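Local coordinates for hypothetical protein Atu0636 (Agrobacterium tumefaciens, PDB 2OZV) that probably transfers a methyl group from S-adenosylmethionine to an oxygen of a substrate that is not known, at residues B[96-108]-B[149-161]. Residues are numbered along the deposited sequence; the frame is centred on the assembly and turned at random.
Sequences EADVTLRAKARVE and FEDWIRTASAIMV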
loop_
_atom_site.group_PDB
_atom_site.type_symbol
_atom_site.label_atom_id
_atom_site.label_comp_id
_atom_site.label_asym_id
_atom_site.label_seq_id
_atom_site.Cartn_x
_atom_site.Cartn_y
_atom_site.Cartn_z
ATOM N N GLU B 96 15.349 30.091 -0.856
ATOM C CA GLU B 96 14.256 30.292 0.089
ATOM C C GLU B 96 12.944 30.374 -0.679
ATOM O O GLU B 96 12.769 31.287 -1.487
ATOM C CB GLU B 96 14.454 31.630 0.770
ATOM C CG GLU B 96 14.756 31.580 2.212
ATOM C CD GLU B 96 14.816 32.968 2.792
ATOM O OE1 GLU B 96 13.778 33.456 3.308
ATOM O OE2 GLU B 96 15.904 33.566 2.712
ATOM N N ALA B 97 12.020 29.459 -0.425
ATOM C CA ALA B 97 10.711 29.501 -1.076
ATOM C C ALA B 97 9.709 28.681 -0.314
ATOM O O ALA B 97 10.018 27.592 0.156
ATOM C CB ALA B 97 10.797 28.989 -2.519
ATOM N N ASP B 98 8.496 29.201 -0.214
ATOM C CA ASP B 98 7.390 28.459 0.350
ATOM C C ASP B 98 6.846 27.560 -0.768
ATOM O O ASP B 98 6.273 28.063 -1.734
ATOM C CB ASP B 98 6.322 29.446 0.807
ATOM C CG ASP B 98 5.078 28.767 1.345
ATOM O OD1 ASP B 98 4.951 27.519 1.278
ATOM O OD2 ASP B 98 4.217 29.508 1.862
ATOM N N VAL B 99 7.031 26.246 -0.622
ATOM C CA VAL B 99 6.684 25.285 -1.689
ATOM C C VAL B 99 5.187 25.001 -1.813
ATOM O O VAL B 99 4.759 24.196 -2.663
ATOM C CB VAL B 99 7.483 23.960 -1.589
ATOM C CG1 VAL B 99 8.994 24.233 -1.706
ATOM C CG2 VAL B 99 7.115 23.195 -0.302
ATOM N N THR B 100 4.395 25.653 -0.960
ATOM C CA THR B 100 2.940 25.558 -1.036
ATOM C C THR B 100 2.338 26.729 -1.826
ATOM O O THR B 100 1.126 26.757 -2.070
ATOM C CB THR B 100 2.263 25.478 0.363
ATOM O OG1 THR B 100 2.358 26.744 1.036
ATOM C CG2 THR B 100 2.886 24.381 1.214
ATOM N N LEU B 101 3.176 27.683 -2.223
ATOM C CA LEU B 101 2.728 28.825 -3.042
ATOM C C LEU B 101 2.122 28.329 -4.351
ATOM O O LEU B 101 2.450 27.230 -4.827
ATOM C CB LEU B 101 3.867 29.806 -3.327
ATOM C CG LEU B 101 4.300 30.713 -2.166
ATOM C CD1 LEU B 101 5.486 31.536 -2.586
ATOM C CD2 LEU B 101 3.155 31.605 -1.666
ATOM N N ARG B 102 1.212 29.128 -4.900
ATOM C CA ARG B 102 0.511 28.772 -6.129
ATOM C C ARG B 102 0.774 29.783 -7.221
ATOM O O ARG B 102 1.246 30.890 -6.955
ATOM C CB ARG B 102 -0.990 28.700 -5.895
ATOM C CG ARG B 102 -1.400 27.785 -4.794
ATOM C CD ARG B 102 -2.865 27.478 -4.933
ATOM N NE ARG B 102 -3.396 26.885 -3.717
ATOM C CZ ARG B 102 -4.372 25.986 -3.699
ATOM N NH1 ARG B 102 -4.803 25.497 -2.540
ATOM N NH2 ARG B 102 -4.911 25.570 -4.843
ATOM N N ALA B 103 0.465 29.383 -8.454
ATOM C CA ALA B 103 0.422 30.284 -9.601
ATOM C C ALA B 103 1.627 31.221 -9.695
ATOM O O ALA B 103 2.775 30.781 -9.603
ATOM C CB ALA B 103 -0.893 31.071 -9.598
ATOM N N LYS B 104 1.361 32.515 -9.857
ATOM C CA LYS B 104 2.416 33.492 -10.095
ATOM C C LYS B 104 3.302 33.763 -8.869
ATOM O O LYS B 104 4.496 34.048 -9.006
ATOM C CB LYS B 104 1.808 34.797 -10.629
ATOM C CG LYS B 104 2.810 35.908 -10.905
ATOM C CD LYS B 104 3.858 35.497 -11.939
ATOM C CE LYS B 104 5.142 36.282 -11.749
ATOM N NZ LYS B 104 4.909 37.763 -11.829
ATOM N N ALA B 105 2.694 33.697 -7.684
ATOM C CA ALA B 105 3.418 33.782 -6.415
ATOM C C ALA B 105 4.504 32.701 -6.377
ATOM O O ALA B 105 5.645 32.967 -5.988
ATOM C CB ALA B 105 2.454 33.601 -5.242
ATOM N N ARG B 106 4.133 31.499 -6.811
ATOM C CA ARG B 106 5.054 30.358 -6.842
ATOM C C ARG B 106 6.255 30.645 -7.739
ATOM O O ARG B 106 7.406 30.489 -7.316
ATOM C CB ARG B 106 4.323 29.082 -7.271
ATOM C CG ARG B 106 5.232 27.834 -7.352
ATOM C CD ARG B 106 4.463 26.570 -7.749
ATOM N NE ARG B 106 3.645 26.780 -8.946
ATOM C CZ ARG B 106 2.354 26.446 -9.078
ATOM N NH1 ARG B 106 1.676 25.832 -8.102
ATOM N NH2 ARG B 106 1.733 26.716 -10.221
ATOM N N VAL B 107 5.983 31.090 -8.966
ATOM C CA VAL B 107 7.033 31.447 -9.924
ATOM C C VAL B 107 7.946 32.560 -9.390
ATOM O O VAL B 107 9.175 32.453 -9.488
ATOM C CB VAL B 107 6.446 31.825 -11.311
ATOM C CG1 VAL B 107 7.555 32.203 -12.291
ATOM C CG2 VAL B 107 5.609 30.674 -11.865
ATOM N N GLU B 108 7.340 33.607 -8.819
ATOM C CA GLU B 108 8.075 34.743 -8.250
ATOM C C GLU B 108 9.027 34.279 -7.135
ATOM O O GLU B 108 10.137 34.807 -6.994
ATOM C CB GLU B 108 7.082 35.794 -7.722
ATOM C CG GLU B 108 7.713 37.046 -7.092
ATOM C CD GLU B 108 7.714 38.269 -8.010
ATOM O OE1 GLU B 108 6.612 38.762 -8.377
ATOM O OE2 GLU B 108 8.820 38.762 -8.337
ATOM N N PHE B 149 0.644 16.831 1.637
ATOM C CA PHE B 149 0.937 16.100 0.410
ATOM C C PHE B 149 0.251 16.740 -0.797
ATOM O O PHE B 149 0.870 16.903 -1.852
ATOM C CB PHE B 149 0.560 14.624 0.542
ATOM C CG PHE B 149 1.582 13.821 1.315
ATOM C CD1 PHE B 149 2.782 13.458 0.728
ATOM C CD2 PHE B 149 1.322 13.430 2.625
ATOM C CE1 PHE B 149 3.740 12.701 1.442
ATOM C CE2 PHE B 149 2.272 12.677 3.336
ATOM C CZ PHE B 149 3.463 12.324 2.740
ATOM N N GLU B 150 -1.016 17.114 -0.636
ATOM C CA GLU B 150 -1.719 17.842 -1.680
ATOM C C GLU B 150 -0.958 19.088 -2.147
ATOM O O GLU B 150 -0.722 19.247 -3.348
ATOM C CB GLU B 150 -3.130 18.218 -1.206
ATOM C CG GLU B 150 -3.870 19.185 -2.150
ATOM C CD GLU B 150 -4.137 18.605 -3.547
ATOM O OE1 GLU B 150 -4.079 17.376 -3.749
ATOM O OE2 GLU B 150 -4.414 19.399 -4.467
ATOM N N ASP B 151 -0.567 19.957 -1.212
ATOM C CA ASP B 151 0.176 21.186 -1.570
ATOM C C ASP B 151 1.509 20.889 -2.252
ATOM O O ASP B 151 1.802 21.430 -3.323
ATOM C CB ASP B 151 0.445 22.047 -0.342
ATOM C CG ASP B 151 -0.798 22.771 0.164
ATOM O OD1 ASP B 151 -1.797 22.904 -0.588
ATOM O OD2 ASP B 151 -0.768 23.221 1.329
ATOM N N TRP B 152 2.314 20.025 -1.634
ATOM C CA TRP B 152 3.647 19.743 -2.153
ATOM C C TRP B 152 3.617 19.030 -3.507
ATOM O O TRP B 152 4.402 19.367 -4.387
ATOM C CB TRP B 152 4.442 18.914 -1.156
ATOM C CG TRP B 152 4.919 19.647 0.037
ATOM C CD1 TRP B 152 4.266 20.606 0.746
ATOM C CD2 TRP B 152 6.168 19.436 0.692
ATOM N NE1 TRP B 152 5.046 21.026 1.812
ATOM C CE2 TRP B 152 6.220 20.312 1.792
ATOM C CE3 TRP B 152 7.260 18.603 0.431
ATOM C CZ2 TRP B 152 7.320 20.369 2.652
ATOM C CZ3 TRP B 152 8.347 18.648 1.289
ATOM C CH2 TRP B 152 8.365 19.521 2.389
ATOM N N ILE B 153 2.705 18.064 -3.671
ATOM C CA ILE B 153 2.584 17.363 -4.953
ATOM C C ILE B 153 1.953 18.257 -6.044
ATOM O O ILE B 153 2.347 18.169 -7.209
ATOM C CB ILE B 153 1.893 15.975 -4.785
ATOM C CG1 ILE B 153 2.861 15.062 -4.002
ATOM C CG2 ILE B 153 1.611 15.320 -6.147
ATOM C CD1 ILE B 153 2.254 13.768 -3.412
ATOM N N ARG B 154 1.028 19.146 -5.679
ATOM C CA ARG B 154 0.573 20.171 -6.615
ATOM C C ARG B 154 1.767 20.992 -7.135
ATOM O O ARG B 154 1.916 21.175 -8.334
ATOM C CB ARG B 154 -0.452 21.104 -5.960
ATOM C CG ARG B 154 -1.095 22.115 -6.901
ATOM C CD ARG B 154 -2.014 23.067 -6.118
ATOM N NE ARG B 154 -1.211 23.832 -5.169
ATOM C CZ ARG B 154 -1.391 23.863 -3.850
ATOM N NH1 ARG B 154 -2.396 23.200 -3.290
ATOM N NH2 ARG B 154 -0.559 24.581 -3.087
ATOM N N THR B 155 2.618 21.467 -6.225
ATOM C CA THR B 155 3.829 22.208 -6.632
ATOM C C THR B 155 4.762 21.325 -7.474
ATOM O O THR B 155 5.264 21.769 -8.507
ATOM C CB THR B 155 4.531 22.804 -5.406
ATOM O OG1 THR B 155 3.670 23.804 -4.835
ATOM C CG2 THR B 155 5.924 23.420 -5.792
ATOM N N ALA B 156 4.983 20.078 -7.048
ATOM C CA ALA B 156 5.891 19.172 -7.781
ATOM C C ALA B 156 5.441 19.048 -9.232
ATOM O O ALA B 156 6.269 19.095 -10.146
ATOM C CB ALA B 156 5.980 17.756 -7.111
ATOM N N SER B 157 4.141 18.879 -9.439
ATOM C CA SER B 157 3.590 18.801 -10.782
ATOM C C SER B 157 3.829 20.103 -11.551
ATOM O O SER B 157 4.265 20.061 -12.700
ATOM C CB SER B 157 2.096 18.452 -10.734
ATOM O OG SER B 157 1.558 18.392 -12.048
ATOM N N ALA B 158 3.574 21.256 -10.929
ATOM C CA ALA B 158 3.702 22.540 -11.643
ATOM C C ALA B 158 5.126 22.814 -12.146
ATOM O O ALA B 158 5.313 23.397 -13.221
ATOM C CB ALA B 158 3.244 23.670 -10.772
ATOM N N ILE B 159 6.118 22.394 -11.358
ATOM C CA ILE B 159 7.520 22.732 -11.640
ATOM C C ILE B 159 8.245 21.664 -12.445
ATOM O O ILE B 159 9.450 21.811 -12.761
ATOM C CB ILE B 159 8.319 23.051 -10.338
ATOM C CG1 ILE B 159 8.552 21.771 -9.502
ATOM C CG2 ILE B 159 7.592 24.144 -9.503
ATOM C CD1 ILE B 159 9.380 22.027 -8.211
HETATM N N MSE B 160 7.523 20.580 -12.739
HETATM C CA MSE B 160 8.065 19.432 -13.465
HETATM C C MSE B 160 7.861 19.539 -14.973
HETATM O O MSE B 160 6.775 19.869 -15.433
HETATM C CB MSE B 160 7.383 18.144 -13.008
HETATM C CG MSE B 160 8.116 16.890 -13.470
HETATM SE SE MSE B 160 9.528 16.452 -12.205
HETATM C CE MSE B 160 8.338 15.904 -10.765
ATOM N N VAL B 161 8.882 19.180 -15.745
ATOM C CA VAL B 161 8.718 19.011 -17.182
ATOM C C VAL B 161 7.748 17.841 -17.432
ATOM O O VAL B 161 7.580 16.954 -16.581
ATOM C CB VAL B 161 10.066 18.757 -17.927
ATOM C CG1 VAL B 161 11.089 19.859 -17.619
ATOM C CG2 VAL B 161 10.632 17.381 -17.571
HETATM O O HOH W 1 1.376 24.968 -5.505
#
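The guanidinium groups of R102 and R154 lie flat on one another, their centres 3.7 Å apart and planes only 11° off parallel, where the loop after strand 92-96 meets the helix ahead of strand 164-170 in a Rossmann-like methyltransferase fold. The two side chains cross at about a right angle, with NE and CZ of R102 over one face of the R154 group, while the backbone O of D151 lies toward the rim of the other. At the edge of R154, near its plane, come T100 O, 2.9 Å from NH2, and a water that accepts from NE. Like charges pressed together this way are probably eased by D151, whose OD1 accepts a hydrogen bond from R154 NH1 at 2.8 Å, part of a salt bridge, and lies near the R102 charge without receiving an N-H from it.

One turn further along helix 149-159, A158 CB sits over the centre of one face of the R106 guanidinium, 3.4 Å from CZ, and the backbone of R102 and A103 covers the opposite face. The bend at chi3 (51°) turns the group so that NH1 meets the same water in its plane. That water accepts from R106 and R154 and donates to L101 O and T155 OG1, tying loop and both helices together through four bonds.

Toward the N-terminal end of helix 149-159, V99 CG2 rests over the five-membered ring of W152, 15° off its normal, a CH-pi contact, and T100 CG2 packs on D151 CB. T155 OG1 donates to V99 O at 2.5 Å, short enough that the exact distance is doubtful. The type I turn from D98 to L101 carries an Asx turn, D98 OD1 accepting from both N and OG1 of T100.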